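Local coordinates for probable LacI-family transcriptional regulator (Corynebacterium glutamicum ATCC 13032, PDB 3BIL), which probably acts as a DNA-binding regulator of transcription, as LacI-family members do, though its specific role is unknown, at residues E232-L237 with K243-G248; E258-A263 with V271-F276. All blocks are in the same frame, centred on the assembly; numbering follows the deposited sequence.

How the interactions relate
Interactions 1 and 2 are both buried, and each sets a helix on a strand through apolar side chains with no hydrogen bond between its two segments. They share one sheet: strands 244-247 and 272-276 are parallel neighbours, joined by backbone hydrogen bonds from Leu245 N to Ser272 O at 2.8 Å and from Ile274 N to Leu245 O at 2.9 Å. Across each pair of segments, by contrast, the helix meets the strand through packing alone. Interaction 1 uses leucine and alanine carbons, interaction 2 a cysteine sulfur against two valine methyls. Only interaction 2 also has an outward face that reaches the second subunit, through Glu258 and His261.

Interaction 1 of 2, residues E232-L237 with K243-G248; sequences EGATKL and KTLFAG
Leu245 sends its side chain from strand 244-247 toward the helical segment 232-237, where Ala234 and Leu237 receive it. Its CB is still well short of the helix, about 5.3 Å from Ala234 CB. With chi1 at -62°, CG stands anti to the carbonyl carbon and carries the fork on toward the helix, and there the two methyls part company. CD1 goes to the Ala234 side, 4.3 Å from the CB of that residue. CD2 is the closer-packed branch: it lies 3.8 Å from Leu237 CB and also comes within 4.1 Å of the backbone O of Ala234, a van der Waals approach. One leucine fork thus spans positions three residues apart on the helix.

This is a helix lying on the parallel sheet of a periplasmic-binding-protein-like domain. Helix 227-239 follows strand 219-221 and leads into strand 244-247, and since strand 187-190 lies between those two in the sheet, the helix also serves that middle strand: Leu237, besides meeting Leu245 through CB, touches Leu190. Next along the sheet surface comes helix 250-262, whose Val256 packs on Leu245 and whose Ala259 packs on Ala234. On the reverse face of strand 244-247, Phe246 leads away to helix 169-181 and meets Tyr189 edge-to-face.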
loop_
_atom_site.group_PDB
_atom_site.type_symbol
_atom_site.label_atom_id
_atom_site.label_comp_id
_atom_site.label_asym_id
_atom_site.label_seq_id
_atom_site.Cartn_x
_atom_site.Cartn_y
_atom_site.Cartn_z
ATOM N N GLU A 232 -4.632 -17.547 9.741
ATOM C CA GLU A 232 -5.240 -18.608 10.569
ATOM C C GLU A 232 -6.011 -19.498 9.590
ATOM O O GLU A 232 -5.797 -20.714 9.499
ATOM C CB GLU A 232 -6.160 -17.984 11.628
ATOM C CG GLU A 232 -5.969 -18.488 13.078
ATOM C CD GLU A 232 -4.515 -18.406 13.602
ATOM O OE1 GLU A 232 -3.788 -19.423 13.534
ATOM O OE2 GLU A 232 -4.104 -17.334 14.096
ATOM N N GLY A 233 -6.845 -18.872 8.777
ATOM C CA GLY A 233 -7.504 -19.616 7.714
ATOM C C GLY A 233 -6.585 -20.513 6.882
ATOM O O GLY A 233 -6.830 -21.713 6.731
ATOM N N ALA A 234 -5.520 -19.948 6.336
ATOM C CA ALA A 234 -4.698 -20.710 5.423
ATOM C C ALA A 234 -3.989 -21.823 6.141
ATOM O O ALA A 234 -3.773 -22.892 5.583
ATOM C CB ALA A 234 -3.716 -19.812 4.746
ATOM N N THR A 235 -3.599 -21.582 7.386
ATOM C CA THR A 235 -2.910 -22.619 8.165
ATOM C C THR A 235 -3.883 -23.769 8.427
ATOM O O THR A 235 -3.490 -24.921 8.447
ATOM C CB THR A 235 -2.352 -22.024 9.486
ATOM O OG1 THR A 235 -1.550 -20.884 9.159
ATOM C CG2 THR A 235 -1.537 -23.053 10.335
ATOM N N LYS A 236 -5.164 -23.470 8.586
ATOM C CA LYS A 236 -6.153 -24.549 8.809
ATOM C C LYS A 236 -6.473 -25.376 7.583
ATOM O O LYS A 236 -6.604 -26.607 7.691
ATOM C CB LYS A 236 -7.385 -24.043 9.543
ATOM C CG LYS A 236 -7.043 -24.004 10.994
ATOM C CD LYS A 236 -7.618 -22.813 11.717
ATOM C CE LYS A 236 -6.954 -22.766 13.098
ATOM N NZ LYS A 236 -7.920 -22.462 14.172
ATOM N N LEU A 237 -6.530 -24.713 6.413
ATOM C CA LEU A 237 -6.651 -25.402 5.102
ATOM C C LEU A 237 -5.507 -26.407 4.808
ATOM O O LEU A 237 -5.743 -27.546 4.337
ATOM C CB LEU A 237 -6.803 -24.374 3.993
ATOM C CG LEU A 237 -8.150 -23.666 4.123
ATOM C CD1 LEU A 237 -8.213 -22.300 3.423
ATOM C CD2 LEU A 237 -9.290 -24.644 3.710
ATOM N N LYS A 243 -3.645 -28.573 -1.006
ATOM C CA LYS A 243 -2.384 -28.550 -1.751
ATOM C C LYS A 243 -2.280 -27.253 -2.573
ATOM O O LYS A 243 -1.250 -26.977 -3.184
ATOM C CB LYS A 243 -2.207 -29.835 -2.587
ATOM C CG LYS A 243 -1.619 -30.976 -1.744
ATOM C CD LYS A 243 -1.301 -32.255 -2.511
ATOM C CE LYS A 243 -2.513 -33.241 -2.447
ATOM N NZ LYS A 243 -2.186 -34.705 -2.188
ATOM N N THR A 244 -3.348 -26.449 -2.536
ATOM C CA THR A 244 -3.384 -25.166 -3.196
ATOM C C THR A 244 -4.111 -24.174 -2.301
ATOM O O THR A 244 -5.131 -24.498 -1.679
ATOM C CB THR A 244 -4.063 -25.247 -4.601
ATOM O OG1 THR A 244 -3.164 -25.880 -5.532
ATOM C CG2 THR A 244 -4.396 -23.841 -5.184
ATOM N N LEU A 245 -3.581 -22.958 -2.206
ATOM C CA LEU A 245 -4.265 -21.955 -1.435
ATOM C C LEU A 245 -4.684 -20.871 -2.410
ATOM O O LEU A 245 -3.878 -20.378 -3.195
ATOM C CB LEU A 245 -3.394 -21.459 -0.274
ATOM C CG LEU A 245 -3.041 -22.577 0.747
ATOM C CD1 LEU A 245 -1.866 -22.202 1.728
ATOM C CD2 LEU A 245 -4.289 -23.042 1.527
ATOM N N PHE A 246 -5.957 -20.519 -2.378
ATOM C CA PHE A 246 -6.518 -19.701 -3.403
ATOM C C PHE A 246 -7.198 -18.589 -2.612
ATOM O O PHE A 246 -8.270 -18.738 -2.056
ATOM C CB PHE A 246 -7.445 -20.576 -4.300
ATOM C CG PHE A 246 -8.097 -19.854 -5.490
ATOM C CD1 PHE A 246 -8.374 -20.559 -6.653
ATOM C CD2 PHE A 246 -8.492 -18.537 -5.424
ATOM C CE1 PHE A 246 -8.991 -19.972 -7.705
ATOM C CE2 PHE A 246 -9.119 -17.944 -6.455
ATOM C CZ PHE A 246 -9.379 -18.649 -7.609
ATOM N N ALA A 247 -6.522 -17.465 -2.509
ATOM C CA ALA A 247 -7.036 -16.363 -1.719
ATOM C C ALA A 247 -8.023 -15.643 -2.552
ATOM O O ALA A 247 -7.888 -15.625 -3.764
ATOM C CB ALA A 247 -5.910 -15.441 -1.413
ATOM N N GLY A 248 -8.975 -14.981 -1.928
ATOM C CA GLY A 248 -9.970 -14.214 -2.668
ATOM C C GLY A 248 -9.846 -12.731 -2.438
ATOM O O GLY A 248 -10.739 -11.998 -2.843
#

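Interaction 2 of 2, residues E258-A263 with V271-F276; sequences EACHKA and VSVIGF
Cys260 points its sulfur from helix 250-262 at the strand segment 271-276, and SG makes both contacts across this interface. It sits 4.0 Å from Val271 CG1 and, more loosely, 4.4 Å from Val273 CG2, so the sulfur reaches two valines, one just before the strand and one in it, that point the same way, while Ser272 between them points the other way. What carries SG to this pair is a chi1 of -60°, which sets it beside the backbone N and anti to the carbonyl carbon.

The valines offer different branches. Val271, with chi1 at 65°, has CG1 between its own backbone N and carbonyl carbon, and it is this methyl that meets the sulfur. Val273 has CG1 anti to its backbone N, and it is CG2, beside that N and anti to the carbonyl carbon, that faces the cysteine. Ile267, from the loop between helix and strand, touches both Cys260 and Val273, and Leu245 of the neighbouring strand also packs on Cys260.

The helix's outer flank is polar. Glu258 is extended through its first two torsions, bringing OE1 to 2.6 Å from Lys262 NZ, one turn further on, in a salt bridge that uses the anti lone pair of OE1. OE2 is hydrogen-bonded to Gln227 NE2, while Lys262 makes a cation-pi contact with Phe231. Leu284 of the second subunit packs against Glu258.

Strand 244-247, helix 250-262 and strand 272-276 form a beta-alpha-beta unit, the repeating element of the LacI-type, periplasmic-binding-protein-like fold.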
loop_
_atom_site.group_PDB
_atom_site.type_symbol
_atom_site.label_atom_id
_atom_site.label_comp_id
_atom_site.label_asym_id
_atom_site.label_seq_id
_atom_site.Cartn_x
_atom_site.Cartn_y
_atom_site.Cartn_z
ATOM N N GLU A 258 2.140 -15.504 4.432
ATOM C CA GLU A 258 2.595 -15.663 5.793
ATOM C C GLU A 258 2.477 -17.126 6.244
ATOM O O GLU A 258 3.450 -17.697 6.804
ATOM C CB GLU A 258 1.846 -14.723 6.715
ATOM C CG GLU A 258 2.277 -14.846 8.178
ATOM C CD GLU A 258 1.582 -13.824 9.080
ATOM O OE1 GLU A 258 2.116 -13.626 10.210
ATOM O OE2 GLU A 258 0.539 -13.202 8.650
ATOM N N ALA A 259 1.313 -17.731 5.982
ATOM C CA ALA A 259 1.079 -19.168 6.227
ATOM C C ALA A 259 2.068 -20.150 5.586
ATOM O O ALA A 259 2.473 -21.115 6.240
ATOM C CB ALA A 259 -0.321 -19.551 5.854
ATOM N N CYS A 260 2.436 -19.941 4.320
ATOM C CA CYS A 260 3.418 -20.835 3.656
ATOM C C CYS A 260 4.804 -20.641 4.193
ATOM O O CYS A 260 5.607 -21.615 4.227
ATOM C CB CYS A 260 3.461 -20.611 2.147
ATOM S SG CYS A 260 1.859 -20.950 1.542
ATOM N N HIS A 261 5.076 -19.383 4.582
ATOM C CA HIS A 261 6.372 -19.005 5.153
ATOM C C HIS A 261 6.498 -19.629 6.516
ATOM O O HIS A 261 7.407 -20.423 6.739
ATOM C CB HIS A 261 6.584 -17.476 5.216
ATOM C CG HIS A 261 7.857 -17.062 5.905
ATOM N ND1 HIS A 261 9.105 -17.166 5.309
ATOM C CD2 HIS A 261 8.071 -16.535 7.138
ATOM C CE1 HIS A 261 10.028 -16.737 6.153
ATOM N NE2 HIS A 261 9.427 -16.349 7.267
ATOM N N LYS A 262 5.561 -19.324 7.407
ATOM C CA LYS A 262 5.576 -19.932 8.743
ATOM C C LYS A 262 5.621 -21.473 8.728
ATOM O O LYS A 262 6.424 -22.047 9.426
ATOM C CB LYS A 262 4.466 -19.354 9.634
ATOM C CG LYS A 262 4.684 -17.821 9.860
ATOM C CD LYS A 262 4.114 -17.211 11.186
ATOM C CE LYS A 262 4.688 -15.786 11.407
ATOM N NZ LYS A 262 3.716 -14.762 11.901
ATOM N N ALA A 263 4.807 -22.131 7.902
ATOM C CA ALA A 263 4.796 -23.614 7.786
ATOM C C ALA A 263 6.056 -24.225 7.149
ATOM O O ALA A 263 6.153 -25.447 7.041
ATOM C CB ALA A 263 3.520 -24.103 7.012
ATOM N N VAL A 271 3.691 -26.286 -2.419
ATOM C CA VAL A 271 2.276 -25.988 -2.366
ATOM C C VAL A 271 2.004 -25.010 -3.509
ATOM O O VAL A 271 2.912 -24.264 -3.892
ATOM C CB VAL A 271 1.996 -25.262 -1.076
ATOM C CG1 VAL A 271 2.731 -23.855 -1.078
ATOM C CG2 VAL A 271 0.535 -25.090 -0.852
ATOM N N SER A 272 0.778 -24.974 -4.034
ATOM C CA SER A 272 0.422 -24.019 -5.069
ATOM C C SER A 272 -0.315 -22.821 -4.485
ATOM O O SER A 272 -1.116 -23.000 -3.596
ATOM C CB SER A 272 -0.468 -24.663 -6.153
ATOM O OG SER A 272 0.222 -25.735 -6.791
ATOM N N VAL A 273 -0.085 -21.612 -5.024
ATOM C CA VAL A 273 -0.844 -20.441 -4.596
ATOM C C VAL A 273 -1.499 -19.739 -5.786
ATOM O O VAL A 273 -0.888 -19.601 -6.837
ATOM C CB VAL A 273 0.032 -19.441 -3.776
ATOM C CG1 VAL A 273 -0.765 -18.186 -3.357
ATOM C CG2 VAL A 273 0.529 -20.111 -2.538
ATOM N N ILE A 274 -2.747 -19.321 -5.598
ATOM C CA ILE A 274 -3.367 -18.339 -6.447
ATOM C C ILE A 274 -3.683 -17.110 -5.610
ATOM O O ILE A 274 -4.391 -17.234 -4.608
ATOM C CB ILE A 274 -4.697 -18.828 -7.073
ATOM C CG1 ILE A 274 -4.525 -20.196 -7.753
ATOM C CG2 ILE A 274 -5.226 -17.768 -8.053
ATOM C CD1 ILE A 274 -3.751 -20.183 -9.064
ATOM N N GLY A 275 -3.176 -15.936 -6.029
ATOM C CA GLY A 275 -3.348 -14.715 -5.260
ATOM C C GLY A 275 -4.390 -13.855 -5.871
ATOM O O GLY A 275 -4.822 -14.114 -6.968
ATOM N N PHE A 276 -4.794 -12.812 -5.172
ATOM C CA PHE A 276 -5.765 -11.886 -5.736
ATOM C C PHE A 276 -5.186 -10.476 -5.715
ATOM O O PHE A 276 -4.627 -10.070 -4.695
ATOM C CB PHE A 276 -7.088 -11.955 -4.979
ATOM C CG PHE A 276 -8.324 -12.019 -5.887
ATOM C CD1 PHE A 276 -8.887 -13.250 -6.238
ATOM C CD2 PHE A 276 -8.916 -10.849 -6.379
ATOM C CE1 PHE A 276 -10.021 -13.328 -7.059
ATOM C CE2 PHE A 276 -10.046 -10.906 -7.222
ATOM C CZ PHE A 276 -10.601 -12.147 -7.561
#